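Local coordinates for thiaminase-I (Naegleria gruberi, PDB 4HCW), which belongs to the thiaminase I-like family, whose members share a two-lobed fold of the periplasmic-binding-protein type, at residues K7-P15 with S61-D69; L29-P38 with N285-L296. One frame throughout, in Å; residues are numbered along the deposited sequence.

Contact 1. Residues K7-P15 with S61-D69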
loop_
_atom_site.group_PDB
_atom_site.type_symbol
_atom_site.label_atom_id
_atom_site.label_comp_id
_atom_site.label_asym_id
_atom_site.label_seq_id
_atom_site.Cartn_x
_atom_site.Cartn_y
_atom_site.Cartn_z
ATOM N N LYS A 7 32.283 7.159 -6.523
ATOM C CA LYS A 7 31.379 6.056 -6.824
ATOM C C LYS A 7 30.369 5.851 -5.697
ATOM O O LYS A 7 30.577 5.032 -4.801
ATOM N N THR A 8 29.276 6.606 -5.750
ATOM C CA THR A 8 28.235 6.531 -4.733
ATOM C C THR A 8 26.906 6.091 -5.338
ATOM O O THR A 8 26.680 6.244 -6.538
ATOM C CB THR A 8 28.036 7.887 -4.028
ATOM O OG1 THR A 8 27.461 8.827 -4.944
ATOM C CG2 THR A 8 29.364 8.425 -3.517
ATOM N N LEU A 9 26.027 5.550 -4.501
ATOM C CA LEU A 9 24.721 5.080 -4.953
ATOM C C LEU A 9 23.593 5.748 -4.172
ATOM O O LEU A 9 23.508 5.612 -2.952
ATOM C CB LEU A 9 24.622 3.560 -4.809
ATOM C CG LEU A 9 23.352 2.895 -5.347
ATOM C CD1 LEU A 9 23.327 2.940 -6.866
ATOM C CD2 LEU A 9 23.237 1.463 -4.848
ATOM N N THR A 10 22.729 6.468 -4.880
ATOM C CA THR A 10 21.594 7.136 -4.250
ATOM C C THR A 10 20.375 6.219 -4.187
ATOM O O THR A 10 19.934 5.685 -5.205
ATOM C CB THR A 10 21.215 8.438 -4.985
ATOM O OG1 THR A 10 20.962 8.156 -6.367
ATOM C CG2 THR A 10 22.338 9.457 -4.877
ATOM N N VAL A 11 19.838 6.041 -2.985
ATOM C CA VAL A 11 18.672 5.187 -2.786
ATOM C C VAL A 11 17.483 5.979 -2.252
ATOM O O VAL A 11 17.578 6.633 -1.213
ATOM C CB VAL A 11 18.977 4.027 -1.820
ATOM C CG1 VAL A 11 17.747 3.150 -1.639
ATOM C CG2 VAL A 11 20.150 3.208 -2.329
ATOM N N GLY A 12 16.366 5.917 -2.970
ATOM C CA GLY A 12 15.153 6.596 -2.554
ATOM C C GLY A 12 14.187 5.659 -1.852
ATOM O O GLY A 12 13.493 4.873 -2.497
ATOM N N LEU A 13 14.141 5.747 -0.527
ATOM C CA LEU A 13 13.301 4.861 0.274
ATOM C C LEU A 13 11.862 5.357 0.384
ATOM O O LEU A 13 11.604 6.561 0.358
ATOM C CB LEU A 13 13.894 4.687 1.674
ATOM C CG LEU A 13 15.258 4.001 1.760
ATOM C CD1 LEU A 13 15.705 3.880 3.208
ATOM C CD2 LEU A 13 15.210 2.635 1.094
ATOM N N PHE A 14 10.932 4.415 0.509
ATOM C CA PHE A 14 9.527 4.732 0.733
ATOM C C PHE A 14 9.364 5.332 2.126
ATOM O O PHE A 14 9.567 4.647 3.128
ATOM C CB PHE A 14 8.677 3.470 0.588
ATOM C CG PHE A 14 7.198 3.717 0.661
ATOM C CD1 PHE A 14 6.514 4.234 -0.427
ATOM C CD2 PHE A 14 6.489 3.418 1.812
ATOM C CE1 PHE A 14 5.152 4.458 -0.366
ATOM C CE2 PHE A 14 5.127 3.638 1.880
ATOM C CZ PHE A 14 4.458 4.160 0.790
ATOM N N PRO A 15 8.995 6.621 2.191
ATOM C CA PRO A 15 9.010 7.386 3.443
ATOM C C PRO A 15 7.749 7.221 4.286
ATOM O O PRO A 15 7.722 7.679 5.429
ATOM C CB PRO A 15 9.113 8.827 2.950
ATOM C CG PRO A 15 8.360 8.817 1.660
ATOM C CD PRO A 15 8.570 7.448 1.047
ATOM N N SER A 61 12.574 13.633 -11.381
ATOM C CA SER A 61 14.001 13.413 -11.175
ATOM C C SER A 61 14.258 12.183 -10.309
ATOM O O SER A 61 14.419 12.287 -9.092
ATOM C CB SER A 61 14.653 14.650 -10.552
ATOM O OG SER A 61 14.040 14.984 -9.318
ATOM N N LEU A 62 14.297 11.019 -10.948
ATOM C CA LEU A 62 14.491 9.755 -10.248
ATOM C C LEU A 62 15.942 9.558 -9.819
ATOM O O LEU A 62 16.864 9.910 -10.554
ATOM C CB LEU A 62 14.053 8.588 -11.136
ATOM C CG LEU A 62 12.596 8.588 -11.602
ATOM C CD1 LEU A 62 12.373 7.525 -12.666
ATOM C CD2 LEU A 62 11.656 8.374 -10.426
ATOM N N PRO A 63 16.146 8.995 -8.618
ATOM C CA PRO A 63 17.481 8.633 -8.128
ATOM C C PRO A 63 17.998 7.380 -8.830
ATOM O O PRO A 63 17.357 6.897 -9.763
ATOM C CB PRO A 63 17.242 8.337 -6.641
ATOM C CG PRO A 63 15.898 8.926 -6.324
ATOM C CD PRO A 63 15.115 8.805 -7.587
ATOM N N ASP A 64 19.139 6.864 -8.383
ATOM C CA ASP A 64 19.700 5.639 -8.947
ATOM C C ASP A 64 18.749 4.468 -8.737
ATOM O O ASP A 64 18.416 3.743 -9.675
ATOM C CB ASP A 64 21.058 5.327 -8.317
ATOM C CG ASP A 64 22.141 6.293 -8.752
ATOM O OD1 ASP A 64 22.109 6.735 -9.921
ATOM O OD2 ASP A 64 23.024 6.609 -7.928
ATOM N N VAL A 65 18.317 4.290 -7.493
ATOM C CA VAL A 65 17.336 3.269 -7.151
ATOM C C VAL A 65 16.302 3.862 -6.200
ATOM O O VAL A 65 16.653 4.494 -5.204
ATOM C CB VAL A 65 18.006 2.024 -6.530
ATOM C CG1 VAL A 65 19.224 2.425 -5.716
ATOM C CG2 VAL A 65 17.013 1.234 -5.686
ATOM N N PHE A 66 15.028 3.668 -6.520
ATOM C CA PHE A 66 13.948 4.295 -5.769
ATOM C C PHE A 66 12.803 3.327 -5.486
ATOM O O PHE A 66 12.594 2.361 -6.221
ATOM C CB PHE A 66 13.417 5.510 -6.533
ATOM C CG PHE A 66 13.031 5.209 -7.954
ATOM C CD1 PHE A 66 11.756 4.762 -8.261
ATOM C CD2 PHE A 66 13.945 5.369 -8.984
ATOM C CE1 PHE A 66 11.401 4.480 -9.565
ATOM C CE2 PHE A 66 13.595 5.089 -10.291
ATOM C CZ PHE A 66 12.320 4.645 -10.581
ATOM N N SER A 67 12.064 3.597 -4.415
ATOM C CA SER A 67 10.869 2.829 -4.095
ATOM C C SER A 67 9.630 3.662 -4.391
ATOM O O SER A 67 9.453 4.745 -3.834
ATOM C CB SER A 67 10.878 2.399 -2.628
ATOM O OG SER A 67 9.738 1.615 -2.321
ATOM N N THR A 68 8.777 3.158 -5.277
ATOM C CA THR A 68 7.574 3.883 -5.667
ATOM C C THR A 68 6.332 3.008 -5.589
ATOM O O THR A 68 6.411 1.785 -5.706
ATOM C CB THR A 68 7.689 4.435 -7.098
ATOM O OG1 THR A 68 6.434 5.005 -7.493
ATOM C CG2 THR A 68 8.058 3.322 -8.070
ATOM N N ASP A 69 5.184 3.645 -5.384
ATOM C CA ASP A 69 3.910 2.946 -5.429
ATOM C C ASP A 69 3.681 2.483 -6.861
ATOM O O ASP A 69 3.964 3.213 -7.809
ATOM C CB ASP A 69 2.779 3.875 -4.980
ATOM C CG ASP A 69 1.487 3.131 -4.683
ATOM O OD1 ASP A 69 1.218 2.095 -5.329
ATOM O OD2 ASP A 69 0.733 3.588 -3.798
#
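The carboxylate of D64 reaches T10 through OD2, which accepts from T10 N at 3.1 Å on its anti side. This bond is nearly straight (175°) and only slightly out of the carboxylate plane; K275 is a second partner of the same oxygen, through a salt bridge. F66 carries L62 CD2 over the centre of one ring face, 3.7 Å above the plane, with P63 O and T68 CG2 in plane at the edge; the ring of F51 also meets it. S67 OG approaches the F14 ring obliquely and bonds to Q116. T10 OG1, set between its backbone N and carbonyl carbon (chi1 56°), accepts from D64 N at 3.0 Å and donates a weak bond to D64 OD2. D64 and T10 thus grip each other by both backbone and side chain just ahead of strand 65-69. From there the pairing is parallel: V65 N donates to T10 O (3.1 Å), G12 N to V65 O (2.7 Å) and S67 N to G12 O (2.7 Å). V11 and V65 lie side by side on one face, CG2 of V11 3.6 Å from CG1 of V65. Strand 8-13 sits between strands 44-50 and 65-69, parallel to both, in the mixed sheet, and strand 65-69 runs antiparallel to strand 260-267; helix 275-288 packs on L9, L13 and V65.

Contact 2. Residues L29-P38 with N285-L296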
loop_
_atom_site.group_PDB
_atom_site.type_symbol
_atom_site.label_atom_id
_atom_site.label_comp_id
_atom_site.label_asym_id
_atom_site.label_seq_id
_atom_site.Cartn_x
_atom_site.Cartn_y
_atom_site.Cartn_z
ATOM N N LEU A 29 9.523 4.794 12.111
ATOM C CA LEU A 29 10.064 3.476 11.798
ATOM C C LEU A 29 11.097 3.567 10.681
ATOM O O LEU A 29 12.039 2.776 10.627
ATOM C CB LEU A 29 8.943 2.516 11.395
ATOM C CG LEU A 29 9.365 1.077 11.091
ATOM C CD1 LEU A 29 9.894 0.397 12.345
ATOM C CD2 LEU A 29 8.215 0.287 10.489
ATOM N N ILE A 30 10.915 4.539 9.793
ATOM C CA ILE A 30 11.830 4.739 8.676
ATOM C C ILE A 30 13.230 5.111 9.170
ATOM O O ILE A 30 14.229 4.792 8.526
ATOM C CB ILE A 30 11.296 5.803 7.683
ATOM C CG1 ILE A 30 12.156 5.846 6.418
ATOM C CG2 ILE A 30 11.216 7.176 8.341
ATOM C CD1 ILE A 30 12.228 4.524 5.685
ATOM N N ASN A 31 13.296 5.769 10.324
ATOM C CA ASN A 31 14.575 6.134 10.919
ATOM C C ASN A 31 15.267 4.934 11.555
ATOM O O ASN A 31 16.492 4.814 11.502
ATOM C CB ASN A 31 14.396 7.250 11.950
ATOM C CG ASN A 31 14.037 8.578 11.312
ATOM O OD1 ASN A 31 14.367 8.832 10.154
ATOM N ND2 ASN A 31 13.362 9.435 12.071
ATOM N N LEU A 32 14.478 4.049 12.156
ATOM C CA LEU A 32 15.016 2.836 12.759
ATOM C C LEU A 32 15.613 1.924 11.694
ATOM O O LEU A 32 16.670 1.329 11.896
ATOM C CB LEU A 32 13.932 2.091 13.542
ATOM C CG LEU A 32 13.343 2.813 14.755
ATOM C CD1 LEU A 32 12.385 1.903 15.507
ATOM C CD2 LEU A 32 14.449 3.315 15.673
ATOM N N ILE A 33 14.930 1.823 10.558
ATOM C CA ILE A 33 15.403 1.002 9.449
ATOM C C ILE A 33 16.638 1.617 8.796
ATOM O O ILE A 33 17.588 0.909 8.459
ATOM C CB ILE A 33 14.300 0.797 8.391
ATOM C CG1 ILE A 33 13.121 0.036 8.999
ATOM C CG2 ILE A 33 14.841 0.050 7.180
ATOM C CD1 ILE A 33 12.027 -0.279 8.011
ATOM N N LYS A 34 16.623 2.936 8.634
ATOM C CA LYS A 34 17.743 3.654 8.034
ATOM C C LYS A 34 19.040 3.466 8.817
ATOM O O LYS A 34 20.121 3.399 8.232
ATOM C CB LYS A 34 17.417 5.145 7.911
ATOM C CG LYS A 34 17.154 5.609 6.487
ATOM C CD LYS A 34 16.552 7.005 6.459
ATOM C CE LYS A 34 17.434 8.012 7.179
ATOM N NZ LYS A 34 16.807 9.363 7.216
ATOM N N ASP A 35 18.928 3.369 10.138
ATOM C CA ASP A 35 20.100 3.219 10.995
ATOM C C ASP A 35 20.665 1.798 10.966
ATOM O O ASP A 35 21.704 1.524 11.567
ATOM C CB ASP A 35 19.771 3.629 12.434
ATOM C CG ASP A 35 19.428 5.102 12.559
ATOM O OD1 ASP A 35 19.922 5.902 11.737
ATOM O OD2 ASP A 35 18.667 5.460 13.482
ATOM N N VAL A 36 19.978 0.902 10.265
ATOM C CA VAL A 36 20.397 -0.493 10.167
ATOM C C VAL A 36 21.068 -0.767 8.821
ATOM O O VAL A 36 21.966 -1.605 8.717
ATOM C CB VAL A 36 19.194 -1.446 10.363
ATOM C CG1 VAL A 36 19.598 -2.893 10.124
ATOM C CG2 VAL A 36 18.609 -1.279 11.756
ATOM N N LEU A 37 20.638 -0.040 7.795
ATOM C CA LEU A 37 21.166 -0.220 6.448
ATOM C C LEU A 37 22.639 0.179 6.353
ATOM O O LEU A 37 23.059 1.167 6.954
ATOM C CB LEU A 37 20.339 0.585 5.446
ATOM C CG LEU A 37 18.829 0.347 5.513
ATOM C CD1 LEU A 37 18.103 1.166 4.458
ATOM C CD2 LEU A 37 18.512 -1.133 5.370
ATOM N N PRO A 38 23.427 -0.599 5.595
ATOM C CA PRO A 38 24.860 -0.352 5.404
ATOM C C PRO A 38 25.121 0.807 4.450
ATOM O O PRO A 38 24.448 0.929 3.426
ATOM C CB PRO A 38 25.354 -1.660 4.785
ATOM C CG PRO A 38 24.173 -2.192 4.058
ATOM C CD PRO A 38 22.981 -1.816 4.893
ATOM N N ASN A 285 19.328 -6.766 0.286
ATOM C CA ASN A 285 19.412 -6.532 1.719
ATOM C C ASN A 285 18.090 -6.011 2.269
ATOM O O ASN A 285 17.584 -6.517 3.267
ATOM C CB ASN A 285 20.535 -5.549 2.040
ATOM C CG ASN A 285 20.750 -5.379 3.530
ATOM O OD1 ASN A 285 20.696 -6.345 4.291
ATOM N ND2 ASN A 285 20.981 -4.145 3.957
ATOM N N LEU A 286 17.531 -5.003 1.605
ATOM C CA LEU A 286 16.277 -4.388 2.034
ATOM C C LEU A 286 15.115 -5.374 2.112
ATOM O O LEU A 286 14.172 -5.170 2.876
ATOM C CB LEU A 286 15.900 -3.237 1.098
ATOM C CG LEU A 286 16.512 -1.865 1.378
ATOM C CD1 LEU A 286 16.168 -0.900 0.258
ATOM C CD2 LEU A 286 16.017 -1.333 2.710
ATOM N N LEU A 287 15.186 -6.443 1.325
ATOM C CA LEU A 287 14.070 -7.372 1.212
ATOM C C LEU A 287 14.283 -8.693 1.951
ATOM O O LEU A 287 13.321 -9.406 2.234
ATOM C CB LEU A 287 13.761 -7.647 -0.262
ATOM C CG LEU A 287 13.510 -6.415 -1.134
ATOM C CD1 LEU A 287 13.162 -6.822 -2.557
ATOM C CD2 LEU A 287 12.416 -5.548 -0.537
ATOM N N THR A 288 15.533 -9.018 2.267
ATOM C CA THR A 288 15.838 -10.316 2.869
ATOM C C THR A 288 16.470 -10.241 4.261
ATOM O O THR A 288 16.500 -11.240 4.981
ATOM C CB THR A 288 16.735 -11.173 1.952
ATOM O OG1 THR A 288 17.995 -10.515 1.759
ATOM C CG2 THR A 288 16.067 -11.390 0.602
ATOM N N ASN A 289 16.976 -9.069 4.636
ATOM C CA ASN A 289 17.582 -8.887 5.954
ATOM C C ASN A 289 16.561 -9.116 7.062
ATOM O O ASN A 289 15.561 -8.405 7.153
ATOM C CB ASN A 289 18.196 -7.491 6.081
ATOM C CG ASN A 289 19.152 -7.370 7.256
ATOM O OD1 ASN A 289 18.907 -7.908 8.335
ATOM N ND2 ASN A 289 20.252 -6.656 7.045
ATOM N N THR A 290 16.826 -10.110 7.905
ATOM C CA THR A 290 15.894 -10.497 8.960
ATOM C C THR A 290 15.672 -9.392 9.987
ATOM O O THR A 290 14.602 -9.306 10.586
ATOM C CB THR A 290 16.360 -11.775 9.684
ATOM O OG1 THR A 290 17.650 -11.553 10.267
ATOM C CG2 THR A 290 16.441 -12.938 8.709
ATOM N N LEU A 291 16.679 -8.548 10.189
ATOM C CA LEU A 291 16.555 -7.445 11.135
ATOM C C LEU A 291 15.614 -6.374 10.595
ATOM O O LEU A 291 14.827 -5.794 11.343
ATOM C CB LEU A 291 17.923 -6.843 11.462
ATOM C CG LEU A 291 17.921 -5.707 12.488
ATOM C CD1 LEU A 291 17.176 -6.119 13.750
ATOM C CD2 LEU A 291 19.340 -5.282 12.824
ATOM N N VAL A 292 15.700 -6.115 9.295
ATOM C CA VAL A 292 14.803 -5.166 8.649
ATOM C C VAL A 292 13.379 -5.716 8.656
ATOM O O VAL A 292 12.425 -4.992 8.939
ATOM C CB VAL A 292 15.236 -4.870 7.202
ATOM C CG1 VAL A 292 14.249 -3.928 6.531
ATOM C CG2 VAL A 292 16.637 -4.277 7.182
ATOM N N LEU A 293 13.249 -7.005 8.352
ATOM C CA LEU A 293 11.953 -7.669 8.362
ATOM C C LEU A 293 11.325 -7.640 9.752
ATOM O O LEU A 293 10.130 -7.385 9.895
ATOM C CB LEU A 293 12.080 -9.114 7.873
ATOM C CG LEU A 293 12.494 -9.315 6.413
ATOM C CD1 LEU A 293 12.516 -10.796 6.060
ATOM C CD2 LEU A 293 11.569 -8.553 5.478
ATOM N N ASP A 294 12.135 -7.901 10.774
ATOM C CA ASP A 294 11.650 -7.893 12.151
ATOM C C ASP A 294 11.193 -6.500 12.572
ATOM O O ASP A 294 10.203 -6.353 13.288
ATOM C CB ASP A 294 12.723 -8.414 13.112
ATOM C CG ASP A 294 12.929 -9.914 13.001
ATOM O OD1 ASP A 294 11.952 -10.629 12.690
ATOM O OD2 ASP A 294 14.066 -10.379 13.226
ATOM N N LEU A 295 11.917 -5.482 12.117
ATOM C CA LEU A 295 11.554 -4.099 12.404
ATOM C C LEU A 295 10.261 -3.718 11.693
ATOM O O LEU A 295 9.437 -2.984 12.240
ATOM C CB LEU A 295 12.683 -3.149 12.002
ATOM C CG LEU A 295 13.908 -3.131 12.919
ATOM C CD1 LEU A 295 15.038 -2.348 12.280
ATOM C CD2 LEU A 295 13.551 -2.544 14.275
ATOM N N LEU A 296 10.089 -4.221 10.474
ATOM C CA LEU A 296 8.853 -4.013 9.727
ATOM C C LEU A 296 7.677 -4.638 10.466
ATOM O O LEU A 296 6.563 -4.115 10.435
ATOM C CB LEU A 296 8.961 -4.609 8.322
ATOM C CG LEU A 296 9.835 -3.865 7.312
ATOM C CD1 LEU A 296 9.931 -4.649 6.013
ATOM C CD2 LEU A 296 9.285 -2.472 7.059
#
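I33 and V292 bring the two backbones closest, with their CA atoms 6.2 Å apart, where helix 29-34 runs nearly antiparallel to helix 290-296 (168°, axes 10.1 Å apart). N289 separates helices 285-288 and 290-296: its OD1 caps the second by accepting from L291 N at 3.0 Å, while its ND2 donates to N285 OD1. I33 O accepts from both V36 N and L37 N. Across the interface the side chains are joined by apolar contacts. I33 reaches out with CD1 to CD2 of L296 (3.6 Å), the two side chains crossing at about a right angle. V36 divides its methyls: CG1, placed opposite the backbone N (chi1 174°), meets L291 CD2 at 3.6 Å, and CG2 meets L295 CD1 at 3.8 Å. L37 straddles CD2 of L286 with its two methyls, and P38 CD lies 3.2 Å from N285 ND2. At the other end L29 CD1 packs against the backbone oxygen of L295. Loop residues L17 and P18 adjoin I33 and L29, L13 of strand 8-13 touches L37 and L286, and L287 and L296 rest on strand 110-125.

The segments alternate along the chain, in the order 7-15, 29-38, 61-69, 285-296, so the two contacts cross along the chain. Their centres are about 16 Å apart, each about 18 Å from the centre of the chain. Contact 1 pairs two parallel strands within the mixed sheet; contact 2 joins the early helix 29-34 and its following turn to helices from late in the sequence. They meet around L13 and F14, where F14 O lies 3.7 Å from I30 CD1. Helix 275-288, whose end is in contact 2, also packs on contact 1, bringing early and late parts of the sequence together, probably within one lobe, as in binding-protein-like folds.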